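Putative cytochrome P450 120 (PDB 2VE3) binds heme and retinoic acid and is probably a cytochrome P450 monooxygenase that inserts an oxygen atom from molecular oxygen into its substrate. Local coordinates at residues L298-L312 and F396-L408. Residues are numbered along the deposited sequence; the frame is centred on the assembly and turned at random.
Sequences LKKMPYLDQVLQEVL and FARLEMKLFATRL. With HEM (protoporphyrin IX containing Fe), chain C.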
# COMPACT_ATOMS: atom_id res chain seq x y z
N LEU A 298 10.08 -18.38 -8.79
CA LEU A 298 9.12 -17.27 -8.91
C LEU A 298 9.50 -16.26 -10.00
O LEU A 298 8.66 -15.49 -10.46
CB LEU A 298 8.99 -16.55 -7.57
CG LEU A 298 8.49 -17.34 -6.35
CD1 LEU A 298 8.77 -16.55 -5.07
CD2 LEU A 298 7.01 -17.70 -6.46
N LYS A 299 10.78 -16.24 -10.38
CA LYS A 299 11.25 -15.39 -11.49
C LYS A 299 10.98 -16.00 -12.86
O LYS A 299 11.32 -15.41 -13.89
CB LYS A 299 12.74 -15.08 -11.34
CG LYS A 299 13.05 -13.97 -10.36
CD LYS A 299 14.48 -14.08 -9.87
CE LYS A 299 14.83 -12.97 -8.88
NZ LYS A 299 14.06 -13.08 -7.62
N LYS A 300 10.39 -17.19 -12.87
CA LYS A 300 9.97 -17.86 -14.10
C LYS A 300 8.45 -17.78 -14.31
O LYS A 300 7.82 -18.71 -14.84
CB LYS A 300 10.41 -19.33 -14.08
CG LYS A 300 11.93 -19.57 -14.09
CD LYS A 300 12.23 -20.95 -14.69
CE LYS A 300 13.71 -21.33 -14.59
NZ LYS A 300 14.03 -22.01 -13.30
N MET A 301 7.85 -16.68 -13.90
CA MET A 301 6.39 -16.55 -13.98
C MET A 301 5.97 -15.26 -14.68
O MET A 301 5.37 -14.39 -14.04
CB MET A 301 5.77 -16.63 -12.57
CG MET A 301 5.88 -17.99 -11.91
SD MET A 301 5.64 -17.95 -10.11
CE MET A 301 5.97 -19.67 -9.74
N PRO A 302 6.29 -15.12 -15.99
CA PRO A 302 5.93 -13.94 -16.77
C PRO A 302 4.42 -13.66 -16.89
O PRO A 302 4.01 -12.50 -16.89
CB PRO A 302 6.51 -14.24 -18.16
CG PRO A 302 6.62 -15.72 -18.22
CD PRO A 302 7.04 -16.09 -16.82
N TYR A 303 3.60 -14.70 -17.03
CA TYR A 303 2.17 -14.48 -17.12
C TYR A 303 1.57 -14.04 -15.77
O TYR A 303 0.73 -13.16 -15.74
CB TYR A 303 1.43 -15.71 -17.65
CG TYR A 303 -0.05 -15.46 -17.76
CD1 TYR A 303 -0.56 -14.63 -18.74
CD2 TYR A 303 -0.95 -16.03 -16.83
CE1 TYR A 303 -1.91 -14.37 -18.84
CE2 TYR A 303 -2.31 -15.76 -16.90
CZ TYR A 303 -2.78 -14.95 -17.91
OH TYR A 303 -4.11 -14.70 -18.00
N LEU A 304 2.01 -14.66 -14.67
CA LEU A 304 1.57 -14.25 -13.34
C LEU A 304 1.98 -12.79 -13.09
O LEU A 304 1.18 -12.00 -12.57
CB LEU A 304 2.12 -15.17 -12.24
CG LEU A 304 1.82 -14.81 -10.78
CD1 LEU A 304 0.30 -14.76 -10.51
CD2 LEU A 304 2.48 -15.77 -9.81
N ASP A 305 3.20 -12.45 -13.50
CA ASP A 305 3.65 -11.06 -13.51
C ASP A 305 2.60 -10.10 -14.10
O ASP A 305 2.31 -9.06 -13.50
CB ASP A 305 4.95 -10.90 -14.30
CG ASP A 305 6.18 -11.29 -13.50
OD1 ASP A 305 6.08 -11.64 -12.30
OD2 ASP A 305 7.27 -11.25 -14.10
N GLN A 306 2.05 -10.45 -15.27
CA GLN A 306 1.00 -9.65 -15.93
C GLN A 306 -0.30 -9.52 -15.12
O GLN A 306 -0.89 -8.45 -15.05
CB GLN A 306 0.63 -10.27 -17.27
CG GLN A 306 1.67 -10.06 -18.37
CD GLN A 306 1.17 -10.61 -19.70
OE1 GLN A 306 0.01 -10.41 -20.10
NE2 GLN A 306 2.05 -11.33 -20.39
N VAL A 307 -0.75 -10.64 -14.56
CA VAL A 307 -1.98 -10.67 -13.74
C VAL A 307 -1.82 -9.73 -12.54
O VAL A 307 -2.75 -8.98 -12.18
CB VAL A 307 -2.25 -12.12 -13.29
CG1 VAL A 307 -3.38 -12.19 -12.27
CG2 VAL A 307 -2.55 -12.99 -14.50
N LEU A 308 -0.64 -9.74 -11.94
CA LEU A 308 -0.41 -8.97 -10.73
C LEU A 308 -0.29 -7.47 -11.03
O LEU A 308 -0.84 -6.66 -10.28
CB LEU A 308 0.77 -9.54 -9.92
CG LEU A 308 0.58 -10.96 -9.38
CD1 LEU A 308 1.87 -11.48 -8.73
CD2 LEU A 308 -0.59 -11.07 -8.40
N GLN A 309 0.33 -7.10 -12.16
CA GLN A 309 0.25 -5.73 -12.67
C GLN A 309 -1.20 -5.25 -12.84
O GLN A 309 -1.53 -4.10 -12.54
CB GLN A 309 0.97 -5.59 -14.03
CG GLN A 309 2.54 -5.72 -14.02
CD GLN A 309 3.24 -4.51 -13.42
OE1 GLN A 309 3.20 -4.29 -12.20
NE2 GLN A 309 3.89 -3.74 -14.27
N GLU A 310 -2.06 -6.14 -13.35
CA GLU A 310 -3.45 -5.81 -13.64
C GLU A 310 -4.38 -5.79 -12.41
O GLU A 310 -5.32 -4.98 -12.36
CB GLU A 310 -3.99 -6.70 -14.78
CG GLU A 310 -5.48 -6.55 -15.11
CD GLU A 310 -5.88 -5.18 -15.64
OE1 GLU A 310 -5.08 -4.22 -15.58
OE2 GLU A 310 -7.02 -5.06 -16.14
N VAL A 311 -4.12 -6.65 -11.44
CA VAL A 311 -4.79 -6.57 -10.12
C VAL A 311 -4.55 -5.17 -9.51
O VAL A 311 -5.51 -4.47 -9.18
CB VAL A 311 -4.34 -7.70 -9.13
CG1 VAL A 311 -4.81 -7.42 -7.72
CG2 VAL A 311 -4.88 -9.05 -9.55
N LEU A 312 -3.28 -4.77 -9.39
CA LEU A 312 -2.89 -3.46 -8.84
C LEU A 312 -3.43 -2.29 -9.67
O LEU A 312 -3.63 -1.18 -9.14
CB LEU A 312 -1.35 -3.34 -8.75
CG LEU A 312 -0.58 -4.30 -7.82
CD1 LEU A 312 0.91 -4.07 -7.92
CD2 LEU A 312 -1.05 -4.24 -6.37
N PHE A 396 9.33 -6.19 -1.99
CA PHE A 396 8.74 -6.95 -0.90
C PHE A 396 7.28 -7.29 -1.19
O PHE A 396 6.86 -8.43 -0.99
CB PHE A 396 8.84 -6.23 0.44
CG PHE A 396 8.33 -7.05 1.59
CD1 PHE A 396 9.17 -7.92 2.27
CD2 PHE A 396 6.99 -7.00 1.95
CE1 PHE A 396 8.70 -8.70 3.33
CE2 PHE A 396 6.50 -7.77 3.01
CZ PHE A 396 7.36 -8.64 3.70
N ALA A 397 6.50 -6.28 -1.61
CA ALA A 397 5.10 -6.45 -1.99
C ALA A 397 4.95 -7.48 -3.11
O ALA A 397 4.09 -8.36 -3.01
CB ALA A 397 4.51 -5.14 -2.43
N ARG A 398 5.76 -7.35 -4.17
CA ARG A 398 5.65 -8.21 -5.36
C ARG A 398 6.03 -9.64 -5.04
O ARG A 398 5.39 -10.57 -5.54
CB ARG A 398 6.49 -7.71 -6.54
CG ARG A 398 5.82 -6.61 -7.33
CD ARG A 398 6.77 -5.94 -8.31
NE ARG A 398 6.04 -5.06 -9.21
CZ ARG A 398 6.50 -3.92 -9.71
NH1 ARG A 398 7.72 -3.49 -9.40
NH2 ARG A 398 5.73 -3.21 -10.52
N LEU A 399 7.09 -9.79 -4.22
CA LEU A 399 7.47 -11.08 -3.67
C LEU A 399 6.31 -11.79 -2.97
O LEU A 399 6.00 -12.93 -3.31
CB LEU A 399 8.63 -10.93 -2.67
CG LEU A 399 9.12 -12.24 -2.04
CD1 LEU A 399 9.89 -13.06 -3.06
CD2 LEU A 399 10.00 -11.95 -0.84
N GLU A 400 5.68 -11.11 -2.01
CA GLU A 400 4.61 -11.72 -1.22
C GLU A 400 3.37 -12.03 -2.07
O GLU A 400 2.72 -13.04 -1.87
CB GLU A 400 4.23 -10.86 -0.01
CG GLU A 400 3.33 -11.59 0.99
CD GLU A 400 3.04 -10.83 2.27
OE1 GLU A 400 3.86 -9.99 2.71
OE2 GLU A 400 1.97 -11.12 2.87
N MET A 401 3.05 -11.14 -3.01
CA MET A 401 1.94 -11.36 -3.93
C MET A 401 2.20 -12.59 -4.81
O MET A 401 1.32 -13.42 -5.02
CB MET A 401 1.73 -10.11 -4.80
CG MET A 401 1.09 -8.94 -4.07
SD MET A 401 0.73 -7.55 -5.16
CE MET A 401 2.33 -6.72 -5.23
N LYS A 402 3.43 -12.70 -5.32
CA LYS A 402 3.77 -13.80 -6.24
C LYS A 402 3.79 -15.14 -5.52
O LYS A 402 3.17 -16.07 -5.98
CB LYS A 402 5.11 -13.54 -6.93
CG LYS A 402 5.08 -13.86 -8.40
CD LYS A 402 6.47 -14.00 -8.99
CE LYS A 402 7.04 -12.67 -9.44
NZ LYS A 402 7.93 -12.85 -10.64
N LEU A 403 4.48 -15.22 -4.39
CA LEU A 403 4.46 -16.45 -3.57
C LEU A 403 3.04 -16.88 -3.19
O LEU A 403 2.70 -18.04 -3.37
CB LEU A 403 5.33 -16.29 -2.32
CG LEU A 403 5.67 -17.45 -1.36
CD1 LEU A 403 5.93 -18.79 -2.05
CD2 LEU A 403 6.88 -17.07 -0.55
N PHE A 404 2.23 -15.95 -2.68
CA PHE A 404 0.86 -16.27 -2.26
C PHE A 404 0.00 -16.75 -3.44
O PHE A 404 -0.72 -17.73 -3.33
CB PHE A 404 0.18 -15.06 -1.62
CG PHE A 404 -1.25 -15.30 -1.24
CD1 PHE A 404 -1.57 -15.84 -0.00
CD2 PHE A 404 -2.27 -14.99 -2.12
CE1 PHE A 404 -2.90 -16.07 0.36
CE2 PHE A 404 -3.61 -15.21 -1.78
CZ PHE A 404 -3.92 -15.75 -0.53
N ALA A 405 0.08 -16.01 -4.54
CA ALA A 405 -0.64 -16.34 -5.75
C ALA A 405 -0.28 -17.76 -6.18
O ALA A 405 -1.16 -18.55 -6.54
CB ALA A 405 -0.28 -15.35 -6.84
N THR A 406 1.02 -18.07 -6.09
CA THR A 406 1.56 -19.35 -6.53
C THR A 406 1.07 -20.50 -5.66
O THR A 406 0.52 -21.46 -6.16
CB THR A 406 3.12 -19.31 -6.61
OG1 THR A 406 3.52 -18.43 -7.67
CG2 THR A 406 3.70 -20.70 -6.87
N ARG A 407 1.27 -20.39 -4.35
CA ARG A 407 0.83 -21.45 -3.43
C ARG A 407 -0.68 -21.66 -3.38
O ARG A 407 -1.14 -22.79 -3.19
CB ARG A 407 1.36 -21.20 -2.02
CG ARG A 407 2.85 -21.36 -1.90
CD ARG A 407 3.30 -22.74 -2.33
NE ARG A 407 4.61 -23.04 -1.76
CZ ARG A 407 5.39 -24.05 -2.13
NH1 ARG A 407 5.01 -24.88 -3.09
NH2 ARG A 407 6.57 -24.22 -1.52
N LEU A 408 -1.44 -20.58 -3.55
CA LEU A 408 -2.89 -20.67 -3.53
C LEU A 408 -3.43 -21.38 -4.77
O LEU A 408 -4.27 -22.27 -4.67
CB LEU A 408 -3.54 -19.29 -3.37
CG LEU A 408 -5.07 -19.24 -3.47
CD1 LEU A 408 -5.76 -20.03 -2.37
CD2 LEU A 408 -5.59 -17.80 -3.52
CHA HEM C . 5.51 4.81 -0.57
CHB HEM C . 2.10 2.05 -2.68
CHC HEM C . 3.73 -1.85 -0.27
CHD HEM C . 6.74 0.96 2.24
C1A HEM C . 4.45 4.42 -1.38
C2A HEM C . 3.69 5.25 -2.29
C3A HEM C . 2.76 4.47 -2.89
C4A HEM C . 2.88 3.14 -2.34
CMA HEM C . 1.70 4.89 -3.93
CAA HEM C . 3.96 6.75 -2.57
CBA HEM C . 3.12 7.68 -1.69
CGA HEM C . 3.60 9.09 -1.94
O1A HEM C . 3.46 9.56 -3.11
O2A HEM C . 4.12 9.74 -0.99
C1B HEM C . 2.27 0.75 -2.25
C2B HEM C . 1.57 -0.42 -2.74
C3B HEM C . 2.03 -1.51 -2.07
C4B HEM C . 3.03 -1.04 -1.15
CMB HEM C . 0.49 -0.39 -3.84
CAB HEM C . 1.60 -3.00 -2.20
CBB HEM C . 1.24 -3.58 -3.36
C1C HEM C . 4.73 -1.46 0.59
C2C HEM C . 5.53 -2.32 1.43
C3C HEM C . 6.37 -1.55 2.13
C4C HEM C . 6.10 -0.16 1.76
CMC HEM C . 5.44 -3.87 1.46
CAC HEM C . 7.46 -2.01 3.14
CBC HEM C . 7.18 -2.48 4.37
C1D HEM C . 6.62 2.26 1.78
C2D HEM C . 7.23 3.40 2.42
C3D HEM C . 6.85 4.60 1.55
C4D HEM C . 6.06 4.06 0.46
CMD HEM C . 8.09 3.39 3.71
CAD HEM C . 7.23 6.09 1.77
CBD HEM C . 8.30 6.46 0.75
CGD HEM C . 8.74 7.89 0.93
O1D HEM C . 9.78 8.25 0.34
O2D HEM C . 8.07 8.68 1.66
NA HEM C . 3.93 3.15 -1.44
NB HEM C . 3.14 0.34 -1.26
NC HEM C . 5.09 -0.14 0.82
ND HEM C . 5.96 2.68 0.63
FE HEM C . 4.72 1.41 -0.52
O HOH W 1 3.55 -6.14 -9.90
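Arg398 meets Gln309 across the contact. Its NH2 donates to Gln309 OE1 at 3.2 Å, with amide and guanidinium planes 62° apart. A water in the guanidinium plane accepts from Arg398 NE and donates to the same OE1. Glu395 holds the guanidinium by a salt bridge through NH1. Leu399 crosses Leu298 at about a right angle; Leu298 is a knob among Leu399, Lys402, Leu403 and Thr406. A bend at chi3 (-83°) turns Met401 CE to the heme vinyl carbon CBB, where Leu312 CD2 also lies; SD is 3.9 Å from that CD2. Leu308 CD1 lies against Met401 CB and the Lys402 backbone. The helices are K (302-314) and L (394-411) of the cytochrome P450 fold; helix L follows the Cys-ligand loop with Cys391, the probable axial ligand. The axes of segments 302-312 and 396-408 cross at 115°. Lys402 is a knob among Leu298, Leu304, Asp305 and Leu308. Its CG packs 3.5 Å from Leu304 CD2. Bends at chi3 and chi4 bring NZ to Leu298 O at 2.7 Å and to the syn lone pair of Asp305 OD1 at 2.8 Å, a salt bridge. Ala405 CB packs on Leu304 CD1. Thr406 OG1 donates to Lys402 O, above the carbonyl plane. Met301 SD lies 3.3 Å from Thr406 OG1.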